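Local coordinates for MmcQ/YjbR family DNA-binding protein (Pseudomonas syringae pv. tomato, PDB 3H9X) that probably binds DNA, its alpha-beta fold carrying the double wing motif of the MmcQ/YjbR family, although its precise function is not established, at residues A[41-46]-A[60-65]. Numbering follows the deposited sequence.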
ATOM      1  N   ALA A  41       5.300   3.068   1.208  1.00 28.57           N
ATOM      2  CA  ALA A  41       4.362   1.971   1.401  1.00 31.83           C
ATOM      3  C   ALA A  41       3.690   2.054   2.783  1.00 33.98           C
ATOM      4  O   ALA A  41       4.368   2.204   3.804  1.00 20.54           O
ATOM      5  CB  ALA A  41       5.097   0.644   1.262  1.00 22.08           C
ATOM      6  N   LEU A  42       2.360   1.956   2.800  1.00 38.04           N
ATOM      7  CA  LEU A  42       1.571   2.010   4.034  1.00 38.58           C
ATOM      8  C   LEU A  42       0.690   0.758   4.132  1.00 43.44           C
ATOM      9  O   LEU A  42      -0.294   0.610   3.399  1.00 50.11           O
ATOM     10  CB  LEU A  42       0.661   3.239   4.031  1.00 38.09           C
ATOM     11  CG  LEU A  42       0.344   3.994   5.331  1.00 37.03           C
ATOM     12  CD1 LEU A  42      -0.932   4.786   5.100  1.00 40.07           C
ATOM     13  CD2 LEU A  42       0.171   3.066   6.515  1.00 22.32           C
ATOM     14  N   LEU A  43       1.049  -0.131   5.047  1.00 38.67           N
ATOM     15  CA  LEU A  43       0.316  -1.364   5.257  1.00 33.35           C
ATOM     16  C   LEU A  43      -0.701  -1.121   6.356  1.00 33.94           C
ATOM     17  O   LEU A  43      -0.348  -0.609   7.410  1.00 34.18           O
ATOM     18  CB  LEU A  43       1.284  -2.463   5.687  1.00 35.45           C
ATOM     19  CG  LEU A  43       0.694  -3.812   6.056  1.00 25.90           C
ATOM     20  CD1 LEU A  43       0.107  -4.431   4.831  1.00 16.98           C
ATOM     21  CD2 LEU A  43       1.761  -4.691   6.658  1.00 21.63           C
HETATM   22  N   MSE A  44      -1.958  -1.479   6.107  1.00 40.06           N
HETATM   23  CA  MSE A  44      -3.017  -1.304   7.096  1.00 38.58           C
HETATM   24  C   MSE A  44      -4.062  -2.391   7.047  1.00 39.64           C
HETATM   25  O   MSE A  44      -4.322  -2.976   6.007  1.00 41.39           O
HETATM   26  CB  MSE A  44      -3.752   0.009   6.882  1.00 40.25           C
HETATM   27  CG  MSE A  44      -2.928   1.256   7.037  1.00 53.35           C
HETATM   28 SE   MSE A  44      -4.003   2.834   6.591  1.00 70.45          SE
HETATM   29  CE  MSE A  44      -3.768   2.823   4.676  1.00 63.52           C
ATOM     30  N   ASP A  45      -4.676  -2.624   8.196  1.00 41.38           N
ATOM     31  CA  ASP A  45      -5.754  -3.585   8.342  1.00 39.09           C
ATOM     32  C   ASP A  45      -6.976  -2.716   8.618  1.00 40.04           C
ATOM     33  O   ASP A  45      -7.078  -2.137   9.696  1.00 41.33           O
ATOM     34  CB  ASP A  45      -5.486  -4.484   9.539  1.00 42.60           C
ATOM     35  CG  ASP A  45      -6.659  -5.376   9.865  1.00 50.69           C
ATOM     36  OD1 ASP A  45      -7.006  -6.223   9.007  1.00 44.61           O
ATOM     37  OD2 ASP A  45      -7.225  -5.233  10.974  1.00 48.96           O
ATOM     38  N   ILE A  46      -7.895  -2.617   7.661  1.00 38.70           N
ATOM     39  CA  ILE A  46      -9.066  -1.756   7.841  1.00 38.96           C
ATOM     40  C   ILE A  46     -10.416  -2.403   7.555  1.00 39.40           C
ATOM     41  O   ILE A  46     -10.491  -3.474   6.948  1.00 38.13           O
ATOM     42  CB  ILE A  46      -8.981  -0.496   6.937  1.00 37.49           C
ATOM     43  CG1 ILE A  46      -8.958  -0.920   5.465  1.00 39.17           C
ATOM     44  CG2 ILE A  46      -7.743   0.307   7.283  1.00 34.03           C
ATOM     45  CD1 ILE A  46      -9.152   0.210   4.479  1.00 43.78           C
ATOM     46  N   ASP A  60      -6.858  -6.224   4.361  1.00 35.85           N
ATOM     47  CA  ASP A  60      -5.491  -5.740   4.503  1.00 39.83           C
ATOM     48  C   ASP A  60      -5.140  -5.063   3.196  1.00 39.30           C
ATOM     49  O   ASP A  60      -5.229  -5.677   2.135  1.00 37.68           O
ATOM     50  CB  ASP A  60      -4.513  -6.882   4.781  1.00 52.16           C
ATOM     51  CG  ASP A  60      -4.284  -7.105   6.267  1.00 63.38           C
ATOM     52  OD1 ASP A  60      -5.127  -6.637   7.073  1.00 62.43           O
ATOM     53  OD2 ASP A  60      -3.266  -7.752   6.621  1.00 58.07           O
ATOM     54  N   VAL A  61      -4.738  -3.797   3.280  1.00 32.02           N
ATOM     55  CA  VAL A  61      -4.404  -3.005   2.099  1.00 27.23           C
ATOM     56  C   VAL A  61      -3.043  -2.315   2.239  1.00 29.40           C
ATOM     57  O   VAL A  61      -2.542  -2.143   3.343  1.00 26.42           O
ATOM     58  CB  VAL A  61      -5.530  -1.926   1.832  1.00 24.31           C
ATOM     59  CG1 VAL A  61      -6.892  -2.591   1.875  1.00 28.15           C
ATOM     60  CG2 VAL A  61      -5.476  -0.800   2.880  1.00 11.56           C
ATOM     61  N   ILE A  62      -2.437  -1.956   1.113  1.00 28.59           N
ATOM     62  CA  ILE A  62      -1.179  -1.229   1.143  1.00 30.82           C
ATOM     63  C   ILE A  62      -1.365   0.010   0.292  1.00 31.53           C
ATOM     64  O   ILE A  62      -2.011  -0.029  -0.761  1.00 25.27           O
ATOM     65  CB  ILE A  62       0.012  -2.000   0.565  1.00 23.53           C
ATOM     66  CG1 ILE A  62      -0.347  -2.544  -0.807  1.00 30.21           C
ATOM     67  CG2 ILE A  62       0.467  -3.060   1.548  1.00 30.91           C
ATOM     68  CD1 ILE A  62       0.819  -3.061  -1.578  1.00 29.32           C
ATOM     69  N   ASP A  63      -0.810   1.120   0.766  1.00 35.31           N
ATOM     70  CA  ASP A  63      -0.884   2.379   0.050  1.00 34.25           C
ATOM     71  C   ASP A  63       0.457   2.610  -0.594  1.00 29.29           C
ATOM     72  O   ASP A  63       1.501   2.467   0.046  1.00 32.85           O
ATOM     73  CB  ASP A  63      -1.241   3.502   1.004  1.00 37.15           C
ATOM     74  CG  ASP A  63      -2.738   3.654   1.160  1.00 44.76           C
ATOM     75  OD1 ASP A  63      -3.465   2.635   1.084  1.00 48.88           O
ATOM     76  OD2 ASP A  63      -3.200   4.786   1.371  1.00 50.16           O
ATOM     77  N   LEU A  64       0.405   2.955  -1.875  1.00 22.25           N
ATOM     78  CA  LEU A  64       1.586   3.186  -2.692  1.00 31.35           C
ATOM     79  C   LEU A  64       1.489   4.529  -3.393  1.00 30.30           C
ATOM     80  O   LEU A  64       0.399   4.988  -3.703  1.00 33.98           O
ATOM     81  CB  LEU A  64       1.711   2.055  -3.723  1.00 31.51           C
ATOM     82  CG  LEU A  64       2.545   0.809  -3.380  1.00 41.33           C
ATOM     83  CD1 LEU A  64       2.366   0.397  -1.936  1.00 30.51           C
ATOM     84  CD2 LEU A  64       2.157  -0.322  -4.320  1.00 41.68           C
ATOM     85  N   LYS A  65       2.624   5.168  -3.643  1.00 39.73           N
ATOM     86  CA  LYS A  65       2.618   6.470  -4.310  1.00 41.26           C
ATOM     87  C   LYS A  65       2.769   6.289  -5.810  1.00 38.41           C
ATOM     88  O   LYS A  65       3.558   5.474  -6.274  1.00 36.67           O
ATOM     89  CB  LYS A  65       3.760   7.330  -3.774  1.00 50.45           C
ATOM     90  CG  LYS A  65       3.726   8.797  -4.170  1.00 56.39           C
ATOM     91  CD  LYS A  65       4.967   9.499  -3.610  1.00 61.77           C
ATOM     92  CE  LYS A  65       4.638  10.822  -2.927  1.00 63.58           C
ATOM     93  NZ  LYS A  65       3.904  11.773  -3.808  1.00 64.12           N
TER
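Met44 and Val61 pair through two backbone hydrogen bonds, Met44 N to Val61 O and Val61 N to Met44 O, both 2.9 Å long. Strands 41-46 and 60-65 run antiparallel, and Leu42 with Asp63 is the next hydrogen-bonded pair. The side chain of Met44, a selenomethionine, points to the face of the sheet that also carries Leu42, Val61 and Asp63. Its CB lies 4.0 Å from CG2 of Ile46. CG sits 3.6 Å from CD2 of Leu42. SE is 3.9 Å from Leu42 CD1. The chain then bends at chi3 (-84°), and this turns CE across to the other strand. There CE touches Asp63 OD1 at 3.6 Å. OD1 is hydrogen-bonded to Thr93 OG1, which gives the buried carboxylate a polar partner. On the opposite face, with Ala41 and Leu64, Leu43 CD1 rests against Ile62 CG2 at 3.6 Å, with helix 3-13 packed over both residues. Asp45 and Asp60 bring their carboxylates together, with planes 77° apart. Arg58 forms a salt bridge with Asp45 and Arg3 one with Asp60. The two strands form a beta hairpin within the antiparallel sheet of the YjbR fold, described as a double wing DNA-binding motif.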